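Local coordinates for protein alkaline serine protease AL20 (Nesterenkonia abyssinica, PDB 3CP7) that cleaves peptide bonds as a secreted, thermostable alkaline serine protease with a trypsin-like fold, at residues A31-V36 / G102-Q107; A73-T78 / F94-T99; Y124-G129 / S143-A148. All coordinates share one frame; numbering follows the deposited sequence.

Contact 1 (A31-V36 / G102-Q107)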
# COMPACT_ATOMS: atom_id res chain seq x y z
N ALA A 31 2.16 -16.57 -4.15
CA ALA A 31 0.95 -17.22 -4.67
C ALA A 31 0.62 -16.74 -6.09
O ALA A 31 0.24 -17.55 -6.95
CB ALA A 31 -0.24 -16.99 -3.75
N ASN A 32 0.77 -15.45 -6.35
CA ASN A 32 0.43 -14.94 -7.68
C ASN A 32 1.49 -15.18 -8.74
O ASN A 32 1.27 -14.86 -9.92
CB ASN A 32 0.02 -13.46 -7.66
CG ASN A 32 1.13 -12.53 -7.20
OD1 ASN A 32 2.32 -12.86 -7.25
ND2 ASN A 32 0.75 -11.32 -6.76
N GLN A 33 2.64 -15.73 -8.32
CA GLN A 33 3.73 -16.08 -9.24
C GLN A 33 4.28 -14.87 -10.02
O GLN A 33 4.94 -15.02 -11.05
CB GLN A 33 3.30 -17.19 -10.21
CG GLN A 33 2.87 -18.48 -9.51
CD GLN A 33 4.04 -19.27 -8.97
OE1 GLN A 33 4.90 -19.74 -9.72
NE2 GLN A 33 4.09 -19.43 -7.65
N SER A 34 4.05 -13.68 -9.49
CA SER A 34 4.27 -12.45 -10.24
C SER A 34 4.98 -11.36 -9.44
O SER A 34 4.96 -10.20 -9.85
CB SER A 34 2.93 -11.89 -10.73
OG SER A 34 2.25 -12.84 -11.55
N THR A 35 5.59 -11.73 -8.32
CA THR A 35 6.05 -10.72 -7.36
C THR A 35 7.56 -10.63 -7.28
O THR A 35 8.25 -11.64 -7.07
CB THR A 35 5.46 -10.99 -5.97
OG1 THR A 35 4.03 -10.96 -6.04
CG2 THR A 35 5.87 -9.92 -4.95
N VAL A 36 8.06 -9.40 -7.42
CA VAL A 36 9.47 -9.10 -7.14
C VAL A 36 9.60 -8.17 -5.94
O VAL A 36 8.79 -7.24 -5.74
CB VAL A 36 10.23 -8.51 -8.37
CG1 VAL A 36 10.30 -9.52 -9.50
CG2 VAL A 36 9.59 -7.20 -8.85
N GLY A 102 -0.64 -15.87 -20.59
CA GLY A 102 -0.86 -16.86 -19.55
C GLY A 102 0.36 -17.20 -18.71
O GLY A 102 0.22 -17.91 -17.72
N THR A 103 1.54 -16.71 -19.10
CA THR A 103 2.77 -17.05 -18.37
C THR A 103 3.16 -15.98 -17.36
O THR A 103 3.33 -14.81 -17.71
CB THR A 103 3.97 -17.29 -19.31
OG1 THR A 103 3.55 -18.11 -20.41
CG2 THR A 103 5.11 -17.97 -18.57
N THR A 104 3.28 -16.39 -16.11
CA THR A 104 3.74 -15.51 -15.04
C THR A 104 5.28 -15.53 -14.97
O THR A 104 5.93 -16.46 -15.45
CB THR A 104 3.19 -15.94 -13.69
OG1 THR A 104 3.60 -17.29 -13.45
CG2 THR A 104 1.65 -15.85 -13.66
N VAL A 105 5.86 -14.51 -14.35
CA VAL A 105 7.31 -14.41 -14.33
C VAL A 105 7.95 -15.59 -13.58
O VAL A 105 9.02 -16.07 -13.97
CB VAL A 105 7.80 -13.04 -13.78
CG1 VAL A 105 7.73 -12.99 -12.23
CG2 VAL A 105 9.20 -12.75 -14.25
N GLN A 106 7.30 -16.05 -12.52
CA GLN A 106 7.84 -17.16 -11.74
C GLN A 106 7.78 -18.46 -12.55
O GLN A 106 8.67 -19.29 -12.44
CB GLN A 106 7.13 -17.29 -10.38
CG GLN A 106 7.83 -18.24 -9.41
CD GLN A 106 7.23 -18.25 -8.01
OE1 GLN A 106 7.33 -19.26 -7.29
NE2 GLN A 106 6.65 -17.14 -7.59
N GLN A 107 6.72 -18.63 -13.34
CA GLN A 107 6.60 -19.78 -14.24
C GLN A 107 7.63 -19.71 -15.37
O GLN A 107 8.21 -20.73 -15.75
CB GLN A 107 5.18 -19.84 -14.81
CG GLN A 107 4.15 -20.40 -13.84
CD GLN A 107 4.31 -21.89 -13.61
OE1 GLN A 107 4.81 -22.31 -12.57
NE2 GLN A 107 3.89 -22.69 -14.59
O HOH W 1 4.11 -12.43 -13.70
O HOH W 2 6.75 -14.35 -7.77
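Gln33 lays its side-chain amide obliquely over that of Gln106, the two planes 40° apart and Gln33 OE1 3.3 Å from Gln106 CD. The overlap lies on the first barrel of the trypsin-like fold, where the loop leading into strand 35-38 meets the N-terminal end of helix 105-109. Gln33 reaches its partner by bending at chi2, which folds the chain back over the helix start, whereas Gln106 runs extended beyond CG.

Beneath the amides the backbone supplies a direct hydrogen bond between the segments: Gln106 N donates to Gln33 O at 3.0 Å and 159°, with the donor somewhat tilted from the carbonyl plane. This gives a first-turn helix N-H an acceptor from outside the helix. Val105 N, also near that carbonyl, is badly angled for it and instead donates to a water that in turn donates to Ser34 OG. A second water accepts from Thr35 N and, weakly, from Gln106 NE2, so solvent bridges the segments at two places.

Thr104 is the N-cap of the helix. Its OG1, set between the backbone N and the carbonyl carbon, takes a weak bond from Gln107 N and lies 3.3 Å from Gln33 CB, while its methyl CG2 packs against Ser34 OG.

The loop is held in shape by Asn32, whose OD1 accepts from Ser34 N in an Asx turn and also from Thr35 OG1; Ser30 OG is a further partner of the same oxygen. The two acceptor geometries differ: Thr35 OG1 sits in the carbonyl plane on a lone pair at 2.8 Å from Asn32 OD1, while Ser34 N approaches from above that plane, 39° out of it.

Contact 2 (A73-T78 / F94-T99); sequences AEELVT and FAVLET
Val96 O takes two backbone hydrogen bonds, from Glu74 N at 2.7 Å and from Glu75 N at 3.1 Å, both donors lying in its carbonyl plane. Glu75 O answers by accepting from Val96 N with an almost straight N-H (177°), and farther along Val77 and Phe94 exchange a reciprocal pair of bonds. Glu74 and Glu75 together facing Val96 make a classic beta bulge, placed where strand 71-78 turns a corner beside strand 93-97 in the six-stranded antiparallel barrel of the trypsin-like fold.

Side chains sort to the two faces. Leu76 CD2 touches Ala95 CB at 4.0 Å, and Phe55 of the next strand packs on both residues. On the other face Val77 CG2 meets Val96 CG2 at 4.3 Å, with helix 205-214 packed against Val77 and Phe94. Glu75 bends at chi2 (93°), which brings OE1 to 3.5 Å from Val96 CG1; its OE2 forms a salt bridge with Arg85 of the second subunit. At the exposed end, Glu74 crosses Glu98 at about a right angle, its CD 3.8 Å from Glu98 CA. A water donates to Glu74 OE2 and accepts from Thr99 N, while Glu98 OE2 is held by Ala72 N.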
# COMPACT_ATOMS: atom_id res chain seq x y z
N ALA A 73 5.41 -3.86 -14.75
CA ALA A 73 4.62 -3.90 -13.53
C ALA A 73 3.15 -3.59 -13.77
O ALA A 73 2.80 -2.74 -14.60
CB ALA A 73 5.17 -2.93 -12.50
N GLU A 74 2.29 -4.30 -13.04
CA GLU A 74 0.86 -3.98 -13.01
C GLU A 74 0.46 -3.30 -11.71
O GLU A 74 -0.36 -2.38 -11.73
CB GLU A 74 0.02 -5.23 -13.22
CG GLU A 74 0.15 -5.79 -14.62
CD GLU A 74 -0.92 -6.81 -14.96
OE1 GLU A 74 -1.43 -7.50 -14.05
OE2 GLU A 74 -1.23 -6.94 -16.17
N GLU A 75 1.01 -3.76 -10.59
CA GLU A 75 0.77 -3.14 -9.28
C GLU A 75 2.09 -2.89 -8.57
O GLU A 75 2.83 -3.84 -8.28
CB GLU A 75 -0.11 -4.00 -8.37
CG GLU A 75 -1.58 -4.07 -8.76
CD GLU A 75 -1.90 -5.25 -9.64
OE1 GLU A 75 -1.04 -6.15 -9.80
OE2 GLU A 75 -3.02 -5.27 -10.19
N LEU A 76 2.38 -1.63 -8.31
CA LEU A 76 3.48 -1.25 -7.44
C LEU A 76 2.95 -1.17 -6.02
O LEU A 76 1.93 -0.50 -5.77
CB LEU A 76 4.06 0.09 -7.89
CG LEU A 76 4.49 0.13 -9.36
CD1 LEU A 76 4.84 1.54 -9.81
CD2 LEU A 76 5.64 -0.83 -9.61
N VAL A 77 3.60 -1.89 -5.11
CA VAL A 77 3.13 -2.02 -3.72
C VAL A 77 4.22 -1.50 -2.79
O VAL A 77 5.17 -2.21 -2.44
CB VAL A 77 2.75 -3.48 -3.37
CG1 VAL A 77 2.11 -3.55 -1.98
CG2 VAL A 77 1.80 -4.08 -4.43
N THR A 78 4.07 -0.24 -2.42
CA THR A 78 5.02 0.44 -1.55
C THR A 78 4.64 0.27 -0.07
O THR A 78 3.47 0.14 0.26
CB THR A 78 5.08 1.95 -1.92
OG1 THR A 78 5.99 2.61 -1.06
CG2 THR A 78 3.70 2.63 -1.83
N PHE A 94 7.22 -4.16 -3.17
CA PHE A 94 7.04 -5.28 -4.07
C PHE A 94 6.38 -4.79 -5.32
O PHE A 94 5.51 -3.91 -5.25
CB PHE A 94 6.20 -6.37 -3.38
CG PHE A 94 6.81 -6.88 -2.12
CD1 PHE A 94 7.74 -7.91 -2.16
CD2 PHE A 94 6.54 -6.27 -0.89
CE1 PHE A 94 8.37 -8.36 -1.01
CE2 PHE A 94 7.16 -6.71 0.26
CZ PHE A 94 8.09 -7.74 0.21
N ALA A 95 6.77 -5.34 -6.46
CA ALA A 95 6.07 -5.04 -7.71
C ALA A 95 5.46 -6.32 -8.23
O ALA A 95 6.11 -7.37 -8.29
CB ALA A 95 7.03 -4.44 -8.74
N VAL A 96 4.18 -6.23 -8.57
CA VAL A 96 3.45 -7.36 -9.15
C VAL A 96 3.43 -7.16 -10.67
O VAL A 96 2.94 -6.15 -11.17
CB VAL A 96 2.03 -7.44 -8.59
CG1 VAL A 96 1.31 -8.66 -9.16
CG2 VAL A 96 2.06 -7.51 -7.06
N LEU A 97 4.00 -8.14 -11.37
CA LEU A 97 4.25 -8.02 -12.80
C LEU A 97 3.14 -8.61 -13.65
O LEU A 97 2.33 -9.41 -13.19
CB LEU A 97 5.60 -8.65 -13.16
CG LEU A 97 6.81 -8.18 -12.33
CD1 LEU A 97 8.05 -8.91 -12.76
CD2 LEU A 97 7.02 -6.65 -12.38
N GLU A 98 3.12 -8.17 -14.90
CA GLU A 98 2.20 -8.68 -15.91
C GLU A 98 2.36 -10.18 -16.12
O GLU A 98 3.38 -10.79 -15.76
CB GLU A 98 2.45 -7.96 -17.23
CG GLU A 98 3.80 -8.29 -17.87
CD GLU A 98 4.05 -7.62 -19.21
OE1 GLU A 98 3.09 -7.47 -19.99
OE2 GLU A 98 5.22 -7.26 -19.48
N THR A 99 1.31 -10.76 -16.70
CA THR A 99 1.33 -12.12 -17.20
C THR A 99 1.38 -12.03 -18.73
O THR A 99 0.69 -11.19 -19.32
CB THR A 99 0.08 -12.87 -16.72
OG1 THR A 99 0.11 -12.98 -15.29
CG2 THR A 99 -0.00 -14.25 -17.30
O HOH W 3 -1.09 -9.30 -17.24

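Contact 3 (Y124-G129 / S143-A148)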
# COMPACT_ATOMS: atom_id res chain seq x y z
N TYR A 124 25.00 -12.88 8.52
CA TYR A 124 25.86 -12.78 7.35
C TYR A 124 25.00 -12.80 6.08
O TYR A 124 24.09 -13.63 5.95
CB TYR A 124 26.85 -13.95 7.33
CG TYR A 124 27.84 -13.90 6.19
CD1 TYR A 124 29.05 -13.22 6.32
CD2 TYR A 124 27.57 -14.54 4.99
CE1 TYR A 124 29.96 -13.19 5.27
CE2 TYR A 124 28.47 -14.51 3.94
CZ TYR A 124 29.67 -13.83 4.08
OH TYR A 124 30.56 -13.82 3.02
N TYR A 125 25.31 -11.90 5.16
CA TYR A 125 24.55 -11.73 3.93
C TYR A 125 25.41 -11.75 2.69
O TYR A 125 26.58 -11.37 2.72
CB TYR A 125 23.82 -10.38 3.94
CG TYR A 125 22.68 -10.29 4.92
CD1 TYR A 125 22.86 -9.71 6.17
CD2 TYR A 125 21.41 -10.79 4.59
CE1 TYR A 125 21.81 -9.62 7.08
CE2 TYR A 125 20.35 -10.71 5.50
CZ TYR A 125 20.57 -10.13 6.75
OH TYR A 125 19.55 -10.02 7.66
N SER A 126 24.77 -12.16 1.59
CA SER A 126 25.25 -11.93 0.25
C SER A 126 24.22 -11.04 -0.45
O SER A 126 23.05 -11.42 -0.58
CB SER A 126 25.36 -13.27 -0.49
OG SER A 126 26.30 -14.11 0.16
N ALA A 127 24.65 -9.85 -0.86
CA ALA A 127 23.77 -8.86 -1.50
C ALA A 127 24.14 -8.72 -2.96
O ALA A 127 25.31 -8.78 -3.32
CB ALA A 127 23.86 -7.53 -0.79
N TYR A 128 23.13 -8.52 -3.81
CA TYR A 128 23.33 -8.51 -5.26
C TYR A 128 22.65 -7.31 -5.88
O TYR A 128 21.66 -6.80 -5.35
CB TYR A 128 22.79 -9.81 -5.89
CG TYR A 128 23.61 -10.99 -5.46
CD1 TYR A 128 23.36 -11.63 -4.25
CD2 TYR A 128 24.67 -11.45 -6.24
CE1 TYR A 128 24.14 -12.70 -3.82
CE2 TYR A 128 25.46 -12.52 -5.82
CZ TYR A 128 25.19 -13.13 -4.61
OH TYR A 128 25.94 -14.19 -4.17
N GLY A 129 23.17 -6.87 -7.02
CA GLY A 129 22.49 -5.81 -7.76
C GLY A 129 23.17 -5.48 -9.06
O GLY A 129 24.20 -6.09 -9.41
N SER A 143 28.08 -8.31 -6.54
CA SER A 143 27.74 -8.79 -5.20
C SER A 143 28.60 -8.16 -4.12
O SER A 143 29.72 -7.67 -4.40
CB SER A 143 27.87 -10.31 -5.13
OG SER A 143 29.23 -10.70 -5.21
N CYS A 144 28.08 -8.22 -2.90
CA CYS A 144 28.80 -7.83 -1.69
C CYS A 144 28.49 -8.89 -0.66
O CYS A 144 27.44 -9.53 -0.72
CB CYS A 144 28.32 -6.47 -1.18
SG CYS A 144 28.61 -5.12 -2.31
N HIS A 145 29.40 -9.09 0.29
CA HIS A 145 29.26 -10.13 1.28
C HIS A 145 29.80 -9.64 2.60
O HIS A 145 30.86 -9.01 2.64
CB HIS A 145 30.03 -11.39 0.85
CG HIS A 145 29.61 -11.90 -0.49
ND1 HIS A 145 30.19 -11.48 -1.67
CD2 HIS A 145 28.63 -12.77 -0.84
CE1 HIS A 145 29.60 -12.08 -2.69
NE2 HIS A 145 28.64 -12.86 -2.21
N GLY A 146 29.07 -9.93 3.67
CA GLY A 146 29.54 -9.53 4.98
C GLY A 146 28.52 -9.67 6.07
O GLY A 146 27.36 -10.01 5.81
N THR A 147 28.96 -9.40 7.29
CA THR A 147 28.10 -9.46 8.45
C THR A 147 27.45 -8.11 8.69
O THR A 147 28.11 -7.06 8.66
CB THR A 147 28.91 -9.92 9.69
OG1 THR A 147 29.42 -11.24 9.43
CG2 THR A 147 28.05 -9.96 10.94
N ALA A 148 26.14 -8.14 8.91
CA ALA A 148 25.38 -6.91 9.16
C ALA A 148 25.68 -6.34 10.54
O ALA A 148 25.84 -7.08 11.52
CB ALA A 148 23.89 -7.16 9.00
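Tyr124 leans its ring along Gly146, with CE1 3.7 Å from Gly146 CA, and carries its hydroxyl on to His145, where OH lies 3.3 Å from CB. The ring gets there because CG is anti to the backbone N (chi1 -177°), which swings it across the neighbouring strand; Thr147 OG1 comes to its edge, near the ring plane. This face is the looser one: Thr147 is exposed, and His145 and Ser143 are partly so. Even here Tyr128 is buried, its CE2 3.3 Å from Ser143 CB.

Between the faces, Tyr125 with Gly146 and Ala127 with Cys144 form reciprocal backbone hydrogen bonds, joining strands 124-129 and 142-150 as antiparallel neighbours in the second six-stranded sheet of the trypsin-like fold. The opposite face is tightly packed. Ala148 CB meets the edge of the Tyr125 ring, 3.8 Å from CE1; Trp173 meets the same ring with planes at about 60°, and Ala127 packs on Trp173 and Ile160. Cys144 turns to this buried side too, in a disulfide with Cys162.

Cutting Tyr124 back to an alanine removes the ring and hydroxyl, and would probably leave a gap over the Gly146 backbone and beside His145 CB.

Contacts 1 and 2 share the first barrel and touch: strand 35-38 lies next to strand 93-97, and Ser34 O is 2.7 Å from Leu97 N, probably hydrogen-bonded. Contact 3 belongs to the second sheet, its centre about 25 Å from that of contact 2 and across the centre of the chain. Contacts 2 and 3 are largely buried strand pairs, but the bulge of contact 2 interrupts its register, and that pair also meets the second subunit, whereas contact 3 keeps an unbroken ladder and holds one cysteine of a disulfide. Contact 1, partly buried, joins a loop to a helix start through amides and bridging waters instead of a ladder.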